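Local coordinates for 2-dehydropantoate 2-reductase (Geobacter metallireducens, PDB 3HN2), which probably catalyses the NADPH-dependent reduction of ketopantoate to pantoate in the pathway to pantothenate, at residues M70-V75 / Q98-Q103; S83-L88 / A113-A118; L179-W184 / T235-G240; L222-G227 / P290-L295. All blocks are in the same frame, centred on the assembly; numbering follows the deposited sequence.

In the fold
From the N terminus, interaction 1 comes first: 70-75 and 98-103 pair as neighbouring strands and close a beta-alpha-beta unit through helix 85-89. Interaction 2 starts inside that loop, at 83-88, and ends beyond it, at 113-118, so the two cross and also touch, Ile99 meeting Phe116 and Gln103 meeting Tyr85. Both belong to the Rossmann-type N-terminal part. The chain then enters the helical C-terminal part at 179-184, where interaction 3 reaches forward to 235-240. Interaction 4, 222-227 with 290-295, opens within that loop and closes after it, a second crossing pair. Arg183 joins the halves through the carbonyl of Gln103.

Interaction 1 (M70-V75 / Q98-Q103); sequences MDLVLV and QILTLQ
Val73 and Val75 are laced to Gln98, Leu100 and Leu102 as adjacent parallel strands of a Rossmann-type sheet, the two strands of a beta-alpha-beta unit whose crossover carries helix 85-89. Five backbone hydrogen bonds alternate across the seam. Gln98 N binds Asp71 O, Val73 N binds Gln98 O, and Leu100 N reaches Val73 O at 2.8 Å; Val75 N then takes Leu100 O at 2.7 Å, and Leu102 N closes the ladder on Val75 O.

The apolar contacts split between the two faces. On one, Leu74 and Leu100 run side by side, CD1 to CD2 3.7 Å, while Leu72 CD1 lies 3.8 Å from Leu100 CB. This face also meets Ile122 of strand 121-129 through Leu100. On the other, Val73 and Ile99 point the same way with their CG1 atoms touching. Val75 bridges two partners there: CG1, anti to the backbone N (chi1 -172°), faces the Gln103 amide, and CG2 packs on Ile99. An alanine here would remove both methyls and would probably leave a gap between Ile99 and Gln103. Tyr85 OH is hydrogen-bonded to Gln103 OE1, while Gln103 NE2 lies 3.9 Å from Val75 CG1.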
loop_
_atom_site.group_PDB
_atom_site.type_symbol
_atom_site.label_atom_id
_atom_site.label_comp_id
_atom_site.label_asym_id
_atom_site.label_seq_id
_atom_site.Cartn_x
_atom_site.Cartn_y
_atom_site.Cartn_z
ATOM N N MET A 70 -20.574 -18.354 -25.872
ATOM C CA MET A 70 -19.301 -18.470 -25.158
ATOM C C MET A 70 -19.454 -19.364 -23.922
ATOM O O MET A 70 -20.564 -19.773 -23.579
ATOM C CB MET A 70 -18.811 -17.078 -24.738
ATOM C CG MET A 70 -18.500 -16.116 -25.882
ATOM S SD MET A 70 -16.778 -16.156 -26.435
ATOM C CE MET A 70 -16.874 -17.295 -27.818
ATOM N N ASP A 71 -18.340 -19.676 -23.262
ATOM C CA ASP A 71 -18.376 -20.385 -21.981
ATOM C C ASP A 71 -18.421 -19.395 -20.822
ATOM O O ASP A 71 -19.136 -19.596 -19.839
ATOM C CB ASP A 71 -17.156 -21.301 -21.825
ATOM C CG ASP A 71 -17.223 -22.531 -22.712
ATOM O OD1 ASP A 71 -18.320 -23.117 -22.861
ATOM O OD2 ASP A 71 -16.166 -22.919 -23.254
ATOM N N LEU A 72 -17.645 -18.325 -20.958
ATOM C CA LEU A 72 -17.530 -17.295 -19.942
ATOM C C LEU A 72 -17.513 -15.920 -20.592
ATOM O O LEU A 72 -16.810 -15.706 -21.582
ATOM C CB LEU A 72 -16.247 -17.502 -19.129
ATOM C CG LEU A 72 -15.836 -16.439 -18.103
ATOM C CD1 LEU A 72 -16.791 -16.413 -16.921
ATOM C CD2 LEU A 72 -14.422 -16.686 -17.631
ATOM N N VAL A 73 -18.295 -14.990 -20.047
ATOM C CA VAL A 73 -18.151 -13.592 -20.439
ATOM C C VAL A 73 -17.731 -12.709 -19.260
ATOM O O VAL A 73 -18.458 -12.570 -18.275
ATOM C CB VAL A 73 -19.382 -13.042 -21.242
ATOM C CG1 VAL A 73 -20.689 -13.567 -20.699
ATOM C CG2 VAL A 73 -19.376 -11.510 -21.292
ATOM N N LEU A 74 -16.520 -12.164 -19.361
ATOM C CA LEU A 74 -16.014 -11.164 -18.420
ATOM C C LEU A 74 -16.586 -9.809 -18.760
ATOM O O LEU A 74 -16.253 -9.240 -19.799
ATOM C CB LEU A 74 -14.499 -11.057 -18.520
ATOM C CG LEU A 74 -13.607 -11.478 -17.363
ATOM C CD1 LEU A 74 -13.425 -12.979 -17.371
ATOM C CD2 LEU A 74 -12.270 -10.776 -17.521
ATOM N N VAL A 75 -17.451 -9.295 -17.892
ATOM C CA VAL A 75 -17.963 -7.943 -18.036
ATOM C C VAL A 75 -17.024 -6.963 -17.301
ATOM O O VAL A 75 -16.831 -7.058 -16.086
ATOM C CB VAL A 75 -19.409 -7.828 -17.521
ATOM C CG1 VAL A 75 -19.984 -6.466 -17.849
ATOM C CG2 VAL A 75 -20.286 -8.919 -18.138
ATOM N N GLN A 98 -21.568 -18.735 -18.396
ATOM C CA GLN A 98 -21.572 -18.044 -17.117
ATOM C C GLN A 98 -20.974 -16.644 -17.226
ATOM O O GLN A 98 -20.044 -16.408 -17.998
ATOM C CB GLN A 98 -20.898 -18.884 -16.032
ATOM C CG GLN A 98 -19.733 -19.730 -16.503
ATOM C CD GLN A 98 -19.480 -20.916 -15.595
ATOM O OE1 GLN A 98 -19.593 -20.815 -14.372
ATOM N NE2 GLN A 98 -19.136 -22.053 -16.192
ATOM N N ILE A 99 -21.536 -15.716 -16.458
ATOM C CA ILE A 99 -21.230 -14.301 -16.605
ATOM C C ILE A 99 -20.462 -13.775 -15.387
ATOM O O ILE A 99 -20.938 -13.856 -14.252
ATOM C CB ILE A 99 -22.521 -13.483 -16.865
ATOM C CG1 ILE A 99 -23.324 -14.112 -18.014
ATOM C CG2 ILE A 99 -22.185 -12.040 -17.185
ATOM C CD1 ILE A 99 -24.793 -13.755 -18.049
ATOM N N LEU A 100 -19.265 -13.255 -15.637
ATOM C CA LEU A 100 -18.392 -12.766 -14.573
ATOM C C LEU A 100 -18.312 -11.248 -14.599
ATOM O O LEU A 100 -17.813 -10.659 -15.560
ATOM C CB LEU A 100 -16.997 -13.394 -14.689
ATOM C CG LEU A 100 -15.817 -12.991 -13.789
ATOM C CD1 LEU A 100 -16.188 -12.968 -12.328
ATOM C CD2 LEU A 100 -14.677 -13.969 -14.000
ATOM N N THR A 101 -18.813 -10.622 -13.541
ATOM C CA THR A 101 -18.781 -9.171 -13.435
ATOM C C THR A 101 -17.604 -8.683 -12.553
ATOM O O THR A 101 -17.388 -9.177 -11.438
ATOM C CB THR A 101 -20.171 -8.615 -13.018
ATOM O OG1 THR A 101 -20.298 -7.253 -13.430
ATOM C CG2 THR A 101 -20.425 -8.734 -11.532
ATOM N N LEU A 102 -16.825 -7.746 -13.086
ATOM C CA LEU A 102 -15.643 -7.216 -12.388
ATOM C C LEU A 102 -15.716 -5.709 -12.185
ATOM O O LEU A 102 -14.764 -5.084 -11.715
ATOM C CB LEU A 102 -14.367 -7.552 -13.160
ATOM C CG LEU A 102 -13.747 -8.943 -13.059
ATOM C CD1 LEU A 102 -12.653 -9.074 -14.092
ATOM C CD2 LEU A 102 -13.192 -9.194 -11.678
ATOM N N GLN A 103 -16.860 -5.138 -12.541
ATOM C CA GLN A 103 -17.083 -3.701 -12.464
ATOM C C GLN A 103 -17.318 -3.220 -11.040
ATOM O O GLN A 103 -17.437 -4.018 -10.115
ATOM C CB GLN A 103 -18.236 -3.301 -13.388
ATOM C CG GLN A 103 -18.922 -4.500 -14.035
ATOM C CD GLN A 103 -20.229 -4.159 -14.714
ATOM O OE1 GLN A 103 -21.270 -4.710 -14.372
ATOM N NE2 GLN A 103 -20.184 -3.251 -15.680
#

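Interaction 2 (S83-L88 / A113-A118); sequences SRYEEL and ATLFGA
Leu115 sets its two methyls on consecutive residues of the facing helix: CD1 lies 3.7 Å from Tyr85 CB, and CD2 lies 3.8 Å from Glu86 CB. The Leu115 and Glu86 side chains cross at about a right angle. What Leu115 CD2 meets is the base of the glutamate chain, CB and, a little farther off, CG. A chi1 of -176° lays Glu86 CG beside the carbonyl carbon, and a bend at the next torsion turns the acid group away from the contact. Phe116 adds a lighter touch with the far corner of its ring. CZ comes 3.9 Å from Tyr85 O, which lies at the ring edge and in its plane. Leu115 CD2 also sits over one face of the Phe116 ring, 3.7 Å above its plane and offset toward the rim.

The pair joins the start of helix 85-89 to the end of helix 108-115, two helices packed on the Rossmann-type sheet. Arg84 occupies the N-cap position of the first, and Phe116 is where the second leaves helical geometry. Farther out, the Tyr85 side chain touches Asn108, Ala111 and Leu112 of helix 108-115, and its hydroxyl points to Gln103 in the loop just after strand 98-101. Phe116 also touches Arg90 and, on strand 98-101, Ile99. At the start of the first helix, Arg84 NH1 and Glu87 OE1 are 3.1 Å apart, a salt bridge of charges alone, since the oxygen lies well out of the guanidinium plane.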
loop_
_atom_site.group_PDB
_atom_site.type_symbol
_atom_site.label_atom_id
_atom_site.label_comp_id
_atom_site.label_asym_id
_atom_site.label_seq_id
_atom_site.Cartn_x
_atom_site.Cartn_y
_atom_site.Cartn_z
ATOM N N SER A 83 -27.377 -0.154 -19.030
ATOM C CA SER A 83 -28.618 -0.254 -19.809
ATOM C C SER A 83 -28.387 -1.044 -21.092
ATOM O O SER A 83 -29.320 -1.616 -21.657
ATOM C CB SER A 83 -29.154 1.137 -20.149
ATOM O OG SER A 83 -28.139 1.947 -20.722
ATOM N N ARG A 84 -27.131 -1.082 -21.529
ATOM C CA ARG A 84 -26.729 -1.790 -22.737
ATOM C C ARG A 84 -26.402 -3.262 -22.484
ATOM O O ARG A 84 -25.859 -3.929 -23.366
ATOM C CB ARG A 84 -25.518 -1.100 -23.369
ATOM C CG ARG A 84 -25.808 0.236 -24.018
ATOM C CD ARG A 84 -24.520 0.876 -24.486
ATOM N NE ARG A 84 -24.688 1.552 -25.770
ATOM C CZ ARG A 84 -24.321 1.043 -26.943
ATOM N NH1 ARG A 84 -23.754 -0.156 -27.014
ATOM N NH2 ARG A 84 -24.519 1.742 -28.054
ATOM N N TYR A 85 -26.729 -3.756 -21.287
ATOM C CA TYR A 85 -26.490 -5.154 -20.907
ATOM C C TYR A 85 -27.094 -6.160 -21.882
ATOM O O TYR A 85 -26.418 -7.098 -22.307
ATOM C CB TYR A 85 -27.055 -5.445 -19.515
ATOM C CG TYR A 85 -26.102 -5.276 -18.349
ATOM C CD1 TYR A 85 -26.596 -5.153 -17.050
ATOM C CD2 TYR A 85 -24.721 -5.248 -18.533
ATOM C CE1 TYR A 85 -25.746 -5.004 -15.970
ATOM C CE2 TYR A 85 -23.860 -5.096 -17.452
ATOM C CZ TYR A 85 -24.382 -4.981 -16.174
ATOM O OH TYR A 85 -23.546 -4.831 -15.096
ATOM N N GLU A 86 -28.361 -5.944 -22.230
ATOM C CA GLU A 86 -29.133 -6.868 -23.063
ATOM C C GLU A 86 -28.569 -7.012 -24.475
ATOM O O GLU A 86 -28.330 -8.131 -24.924
ATOM C CB GLU A 86 -30.617 -6.465 -23.084
ATOM C CG GLU A 86 -31.547 -7.416 -23.842
ATOM C CD GLU A 86 -32.035 -6.831 -25.161
ATOM O OE1 GLU A 86 -31.676 -7.377 -26.225
ATOM O OE2 GLU A 86 -32.774 -5.821 -25.132
ATOM N N GLU A 87 -28.322 -5.889 -25.152
ATOM C CA GLU A 87 -27.791 -5.926 -26.524
ATOM C C GLU A 87 -26.382 -6.526 -26.625
ATOM O O GLU A 87 -26.079 -7.247 -27.578
ATOM C CB GLU A 87 -27.852 -4.546 -27.203
ATOM C CG GLU A 87 -27.089 -3.421 -26.502
ATOM C CD GLU A 87 -26.527 -2.385 -27.469
ATOM O OE1 GLU A 87 -26.666 -1.175 -27.186
ATOM O OE2 GLU A 87 -25.943 -2.772 -28.507
ATOM N N LEU A 88 -25.547 -6.253 -25.622
ATOM C CA LEU A 88 -24.135 -6.635 -25.659
ATOM C C LEU A 88 -23.841 -8.071 -25.225
ATOM O O LEU A 88 -22.851 -8.653 -25.661
ATOM C CB LEU A 88 -23.294 -5.663 -24.820
ATOM C CG LEU A 88 -23.135 -4.215 -25.287
ATOM C CD1 LEU A 88 -22.553 -3.386 -24.165
ATOM C CD2 LEU A 88 -22.267 -4.112 -26.534
ATOM N N ALA A 113 -28.406 -10.892 -13.186
ATOM C CA ALA A 113 -29.153 -12.042 -12.674
ATOM C C ALA A 113 -30.625 -11.981 -13.067
ATOM O O ALA A 113 -31.209 -12.997 -13.435
ATOM C CB ALA A 113 -29.009 -12.149 -11.169
ATOM N N THR A 114 -31.205 -10.782 -12.985
ATOM C CA THR A 114 -32.567 -10.510 -13.444
ATOM C C THR A 114 -32.654 -10.681 -14.960
ATOM O O THR A 114 -33.640 -11.211 -15.483
ATOM C CB THR A 114 -32.998 -9.072 -13.081
ATOM O OG1 THR A 114 -32.697 -8.814 -11.706
ATOM C CG2 THR A 114 -34.488 -8.868 -13.308
ATOM N N LEU A 115 -31.603 -10.247 -15.650
ATOM C CA LEU A 115 -31.591 -10.219 -17.099
ATOM C C LEU A 115 -31.366 -11.597 -17.718
ATOM O O LEU A 115 -31.981 -11.919 -18.734
ATOM C CB LEU A 115 -30.541 -9.227 -17.595
ATOM C CG LEU A 115 -31.038 -8.270 -18.678
ATOM C CD1 LEU A 115 -30.337 -6.933 -18.563
ATOM C CD2 LEU A 115 -30.883 -8.854 -20.078
ATOM N N PHE A 116 -30.507 -12.408 -17.100
ATOM C CA PHE A 116 -30.078 -13.678 -17.702
ATOM C C PHE A 116 -30.372 -14.935 -16.883
ATOM O O PHE A 116 -30.825 -15.941 -17.429
ATOM C CB PHE A 116 -28.591 -13.620 -18.071
ATOM C CG PHE A 116 -28.256 -12.518 -19.034
ATOM C CD1 PHE A 116 -28.611 -12.618 -20.378
ATOM C CD2 PHE A 116 -27.597 -11.369 -18.598
ATOM C CE1 PHE A 116 -28.309 -11.598 -21.276
ATOM C CE2 PHE A 116 -27.288 -10.339 -19.488
ATOM C CZ PHE A 116 -27.651 -10.455 -20.828
ATOM N N GLY A 117 -30.107 -14.874 -15.581
ATOM C CA GLY A 117 -30.296 -16.019 -14.695
ATOM C C GLY A 117 -29.294 -15.972 -13.563
ATOM O O GLY A 117 -28.095 -15.811 -13.797
ATOM N N ALA A 118 -29.788 -16.115 -12.335
ATOM C CA ALA A 118 -28.969 -15.956 -11.132
ATOM C C ALA A 118 -27.909 -17.044 -10.941
ATOM O O ALA A 118 -26.881 -16.802 -10.315
ATOM C CB ALA A 118 -29.855 -15.841 -9.898
#

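Interaction 3 (L179-W184 / T235-G240)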
loop_
_atom_site.group_PDB
_atom_site.type_symbol
_atom_site.label_atom_id
_atom_site.label_comp_id
_atom_site.label_asym_id
_atom_site.label_seq_id
_atom_site.Cartn_x
_atom_site.Cartn_y
_atom_site.Cartn_z
ATOM N N LEU A 179 -19.767 -13.050 -1.097
ATOM C CA LEU A 179 -19.539 -12.091 -2.176
ATOM C C LEU A 179 -20.073 -10.711 -1.797
ATOM O O LEU A 179 -19.400 -9.690 -1.993
ATOM C CB LEU A 179 -20.228 -12.581 -3.454
ATOM C CG LEU A 179 -20.376 -11.616 -4.635
ATOM C CD1 LEU A 179 -19.015 -11.269 -5.208
ATOM C CD2 LEU A 179 -21.274 -12.220 -5.708
ATOM N N LYS A 180 -21.286 -10.709 -1.246
ATOM C CA LYS A 180 -21.975 -9.504 -0.827
ATOM C C LYS A 180 -21.112 -8.674 0.129
ATOM O O LYS A 180 -20.994 -7.463 -0.046
ATOM C CB LYS A 180 -23.309 -9.875 -0.178
ATOM C CG LYS A 180 -24.392 -8.807 -0.260
ATOM C CD LYS A 180 -25.538 -9.141 0.691
ATOM C CE LYS A 180 -26.805 -8.368 0.362
ATOM N NZ LYS A 180 -27.598 -9.033 -0.709
ATOM N N ARG A 181 -20.499 -9.338 1.112
ATOM C CA ARG A 181 -19.631 -8.673 2.087
ATOM C C ARG A 181 -18.417 -8.045 1.415
ATOM O O ARG A 181 -18.132 -6.887 1.641
ATOM C CB ARG A 181 -19.194 -9.635 3.197
ATOM C CG ARG A 181 -18.265 -8.997 4.237
ATOM C CD ARG A 181 -17.741 -10.021 5.224
ATOM N NE ARG A 181 -16.396 -9.664 5.657
ATOM C CZ ARG A 181 -16.062 -9.311 6.894
ATOM N NH1 ARG A 181 -16.970 -9.296 7.860
ATOM N NH2 ARG A 181 -14.807 -8.990 7.167
ATOM N N ALA A 182 -17.755 -8.811 0.555
ATOM C CA ALA A 182 -16.562 -8.384 -0.173
ATOM C C ALA A 182 -16.760 -7.142 -1.053
ATOM O O ALA A 182 -15.843 -6.321 -1.176
ATOM C CB ALA A 182 -16.031 -9.543 -0.999
ATOM N N ARG A 183 -17.942 -7.023 -1.667
ATOM C CA ARG A 183 -18.344 -5.831 -2.427
ATOM C C ARG A 183 -18.388 -4.619 -1.501
ATOM O O ARG A 183 -17.833 -3.560 -1.814
ATOM C CB ARG A 183 -19.724 -6.037 -3.077
ATOM C CG ARG A 183 -19.747 -6.995 -4.274
ATOM C CD ARG A 183 -19.695 -6.250 -5.608
ATOM N NE ARG A 183 -18.915 -6.996 -6.592
ATOM C CZ ARG A 183 -18.402 -6.480 -7.705
ATOM N NH1 ARG A 183 -17.705 -7.253 -8.528
ATOM N NH2 ARG A 183 -18.578 -5.198 -7.999
ATOM N N TRP A 184 -19.036 -4.799 -0.350
ATOM C CA TRP A 184 -19.126 -3.769 0.674
ATOM C C TRP A 184 -17.770 -3.446 1.298
ATOM O O TRP A 184 -17.521 -2.307 1.693
ATOM C CB TRP A 184 -20.108 -4.194 1.762
ATOM C CG TRP A 184 -21.532 -3.892 1.432
ATOM C CD1 TRP A 184 -22.475 -4.775 0.981
ATOM C CD2 TRP A 184 -22.185 -2.619 1.525
ATOM N NE1 TRP A 184 -23.674 -4.129 0.791
ATOM C CE2 TRP A 184 -23.524 -2.806 1.111
ATOM C CE3 TRP A 184 -21.767 -1.338 1.905
ATOM C CZ2 TRP A 184 -24.452 -1.758 1.076
ATOM C CZ3 TRP A 184 -22.693 -0.294 1.873
ATOM C CH2 TRP A 184 -24.019 -0.515 1.462
ATOM N N THR A 235 -21.312 -12.578 7.940
ATOM C CA THR A 235 -20.378 -12.178 8.990
ATOM C C THR A 235 -20.181 -10.651 9.016
ATOM O O THR A 235 -19.954 -10.024 7.977
ATOM C CB THR A 235 -19.028 -12.960 8.907
ATOM O OG1 THR A 235 -18.059 -12.355 9.768
ATOM C CG2 THR A 235 -18.484 -13.001 7.477
ATOM N N PHE A 236 -20.286 -10.073 10.210
ATOM C CA PHE A 236 -20.250 -8.618 10.408
ATOM C C PHE A 236 -18.890 -7.999 10.119
ATOM O O PHE A 236 -17.865 -8.494 10.587
ATOM C CB PHE A 236 -20.671 -8.262 11.838
ATOM C CG PHE A 236 -22.140 -7.989 11.991
ATOM C CD1 PHE A 236 -22.582 -6.736 12.402
ATOM C CD2 PHE A 236 -23.084 -8.978 11.724
ATOM C CE1 PHE A 236 -23.942 -6.470 12.547
ATOM C CE2 PHE A 236 -24.446 -8.720 11.862
ATOM C CZ PHE A 236 -24.875 -7.464 12.274
ATOM N N ILE A 237 -18.890 -6.928 9.330
ATOM C CA ILE A 237 -17.684 -6.122 9.126
ATOM C C ILE A 237 -17.489 -5.278 10.366
ATOM O O ILE A 237 -18.356 -4.478 10.735
ATOM C CB ILE A 237 -17.772 -5.210 7.877
ATOM C CG1 ILE A 237 -18.140 -6.030 6.632
ATOM C CG2 ILE A 237 -16.459 -4.461 7.667
ATOM C CD1 ILE A 237 -18.474 -5.200 5.416
ATOM N N ALA A 238 -16.365 -5.496 11.031
ATOM C CA ALA A 238 -16.014 -4.725 12.213
ATOM C C ALA A 238 -15.428 -3.417 11.751
ATOM O O ALA A 238 -14.845 -3.359 10.671
ATOM C CB ALA A 238 -14.995 -5.486 13.042
ATOM N N ASP A 239 -15.596 -2.362 12.549
ATOM C CA ASP A 239 -14.718 -1.193 12.410
ATOM C C ASP A 239 -13.383 -1.542 13.043
ATOM O O ASP A 239 -13.302 -2.445 13.883
ATOM C CB ASP A 239 -15.307 0.113 12.968
ATOM C CG ASP A 239 -16.202 -0.091 14.174
ATOM O OD1 ASP A 239 -17.304 0.503 14.196
ATOM O OD2 ASP A 239 -15.810 -0.826 15.104
ATOM N N GLY A 240 -12.340 -0.828 12.637
ATOM C CA GLY A 240 -10.984 -1.328 12.785
ATOM C C GLY A 240 -10.542 -1.741 11.395
ATOM O O GLY A 240 -9.361 -1.616 11.061
#
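The guanidinium of Arg181 has the CG1 methylene of Ile237 over one face, 3.6 Å above its plane and offset toward the rim, and two backbone carbonyls at its edge. NH1 serves both oxygens. Its bond to Thr235 O is 3.1 Å long and fairly straight at the hydrogen, 160°, and that oxygen lies in the guanidinium plane; seen from the carbonyl, however, the donor stands above the peptide plane instead of on a lone pair. The second bond, from NH1 to Phe236 O, is weak despite its 3.0 Å length because the angle at hydrogen is only 133°.

The arginine gets there by leaving the helix with chi1 at 179° and staying extended before it bends at chi3. Its aliphatic part packs on the way: CG lies 3.8 Å from Ile237 CG1, and CD lies 3.8 Å from Thr235 CG2. Beyond Arg181, Ile237 CD1 makes a looser contact with Trp184 CB. The guanidinium is shared, since Arg181 NE forms a salt bridge with Glu185 one turn along, which should help fix its orientation.

An arginine near the N-terminal end of helix 179-200 thus ties down the irregular link between helices 211-229 and 241-249, within the all-helical C-terminal domain characteristic of ketopantoate reductases.

Interaction 4 (L222-G227 / P290-L295)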
loop_
_atom_site.group_PDB
_atom_site.type_symbol
_atom_site.label_atom_id
_atom_site.label_comp_id
_atom_site.label_asym_id
_atom_site.label_seq_id
_atom_site.Cartn_x
_atom_site.Cartn_y
_atom_site.Cartn_z
ATOM N N LEU A 222 -16.945 4.651 8.415
ATOM C CA LEU A 222 -17.876 4.113 9.416
ATOM C C LEU A 222 -19.344 4.020 8.953
ATOM O O LEU A 222 -20.082 3.153 9.417
ATOM C CB LEU A 222 -17.798 4.912 10.711
ATOM C CG LEU A 222 -16.560 4.665 11.574
ATOM C CD1 LEU A 222 -16.230 5.868 12.477
ATOM C CD2 LEU A 222 -16.733 3.407 12.385
ATOM N N GLU A 223 -19.748 4.914 8.052
ATOM C CA GLU A 223 -21.106 4.953 7.529
ATOM C C GLU A 223 -21.344 3.803 6.567
ATOM O O GLU A 223 -22.363 3.124 6.655
ATOM C CB GLU A 223 -21.379 6.284 6.827
ATOM C CG GLU A 223 -21.524 7.471 7.765
ATOM C CD GLU A 223 -21.889 8.757 7.042
ATOM O OE1 GLU A 223 -22.261 8.711 5.845
ATOM O OE2 GLU A 223 -21.802 9.824 7.685
ATOM N N VAL A 224 -20.384 3.598 5.665
ATOM C CA VAL A 224 -20.379 2.496 4.704
ATOM C C VAL A 224 -20.431 1.141 5.412
ATOM O O VAL A 224 -21.163 0.241 4.985
ATOM C CB VAL A 224 -19.140 2.573 3.773
ATOM C CG1 VAL A 224 -19.132 1.446 2.757
ATOM C CG2 VAL A 224 -19.096 3.913 3.052
ATOM N N ILE A 225 -19.668 1.017 6.497
ATOM C CA ILE A 225 -19.684 -0.169 7.357
ATOM C C ILE A 225 -21.062 -0.379 8.011
ATOM O O ILE A 225 -21.584 -1.504 8.023
ATOM C CB ILE A 225 -18.550 -0.111 8.415
ATOM C CG1 ILE A 225 -17.192 -0.353 7.751
ATOM C CG2 ILE A 225 -18.756 -1.144 9.513
ATOM C CD1 ILE A 225 -15.994 0.051 8.617
ATOM N N ALA A 226 -21.655 0.705 8.516
ATOM C CA ALA A 226 -22.985 0.658 9.130
ATOM C C ALA A 226 -24.071 0.267 8.121
ATOM O O ALA A 226 -25.014 -0.463 8.451
ATOM C CB ALA A 226 -23.314 1.975 9.772
ATOM N N GLY A 227 -23.916 0.746 6.890
ATOM C CA GLY A 227 -24.801 0.384 5.795
ATOM C C GLY A 227 -24.553 -1.030 5.315
ATOM O O GLY A 227 -25.439 -1.655 4.734
ATOM N N PRO A 290 -25.186 10.570 6.233
ATOM C CA PRO A 290 -25.157 11.968 5.780
ATOM C C PRO A 290 -23.947 12.320 4.926
ATOM O O PRO A 290 -24.057 13.138 4.007
ATOM C CB PRO A 290 -25.119 12.770 7.089
ATOM C CG PRO A 290 -25.477 11.798 8.169
ATOM C CD PRO A 290 -24.993 10.476 7.691
ATOM N N ARG A 291 -22.807 11.702 5.219
ATOM C CA ARG A 291 -21.559 12.046 4.541
ATOM C C ARG A 291 -21.511 11.477 3.131
ATOM O O ARG A 291 -21.176 12.197 2.167
ATOM C CB ARG A 291 -20.339 11.626 5.372
ATOM C CG ARG A 291 -20.106 12.520 6.588
ATOM C CD ARG A 291 -18.895 12.082 7.429
ATOM N NE ARG A 291 -19.058 12.466 8.834
ATOM C CZ ARG A 291 -19.713 11.752 9.751
ATOM N NH1 ARG A 291 -20.285 10.594 9.436
ATOM N NH2 ARG A 291 -19.808 12.198 10.993
ATOM N N VAL A 292 -21.891 10.199 3.000
ATOM C CA VAL A 292 -21.994 9.562 1.676
ATOM C C VAL A 292 -22.961 10.373 0.818
ATOM O O VAL A 292 -22.691 10.625 -0.363
ATOM C CB VAL A 292 -22.347 8.046 1.744
ATOM C CG1 VAL A 292 -22.138 7.389 0.388
ATOM C CG2 VAL A 292 -21.483 7.314 2.801
ATOM N N GLU A 293 -23.995 10.918 1.447
ATOM C CA GLU A 293 -25.035 11.638 0.719
ATOM C C GLU A 293 -24.547 12.948 0.204
ATOM O O GLU A 293 -24.689 13.239 -0.982
ATOM C CB GLU A 293 -26.283 11.861 1.573
ATOM C CG GLU A 293 -27.455 10.987 1.143
ATOM C CD GLU A 293 -28.795 11.538 1.586
ATOM O OE1 GLU A 293 -29.137 12.671 1.189
ATOM O OE2 GLU A 293 -29.511 10.828 2.322
ATOM N N MET A 294 -23.964 13.729 1.108
ATOM C CA MET A 294 -23.341 14.986 0.772
ATOM C C MET A 294 -22.316 14.775 -0.338
ATOM O O MET A 294 -22.351 15.484 -1.345
ATOM C CB MET A 294 -22.687 15.572 2.017
ATOM C CG MET A 294 -22.189 16.974 1.848
ATOM S SD MET A 294 -21.776 17.687 3.429
ATOM C CE MET A 294 -20.730 19.011 2.842
ATOM N N LEU A 295 -21.454 13.765 -0.173
ATOM C CA LEU A 295 -20.456 13.417 -1.189
ATOM C C LEU A 295 -21.060 13.100 -2.562
ATOM O O LEU A 295 -20.704 13.744 -3.555
ATOM C CB LEU A 295 -19.582 12.260 -0.704
ATOM C CG LEU A 295 -18.232 12.013 -1.396
ATOM C CD1 LEU A 295 -17.552 13.304 -1.825
ATOM C CD2 LEU A 295 -17.331 11.233 -0.454
#
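Glu223 swings CG anti to its carbonyl carbon (chi1 -72°) and then runs out extended, which carries its carboxylate across to the first turn of helix 290-302. Arg291 leaves its own helix with a similar first torsion and extends as far as NE, where the last torsion turns NH1 toward the same carboxylate, the two flat groups turned 47° from each other. OE1 accepts Val292 N at 3.2 Å, on the syn side and nearly straight at the hydrogen, 168°. Arg291 N adds weak bonds to both oxygens. OE2 forms a salt bridge with Arg291 NH1, though the modelled separation is too short to be trusted in detail. Beside the acid, Val224 CG2 meets Val292 CG2 at 4.2 Å, a loose apolar contact. Val292 also packs on Phe275 and Leu279 of helix 271-284.

A glutamine in place of Glu223 would remove the negative charge and would probably leave Arg291 without its ionic mate and the helix start without an anion. Backbone N-H groups at a helix N terminus and a guanidinium gather on one buried carboxylate, and both would be expected to favour its ionised form.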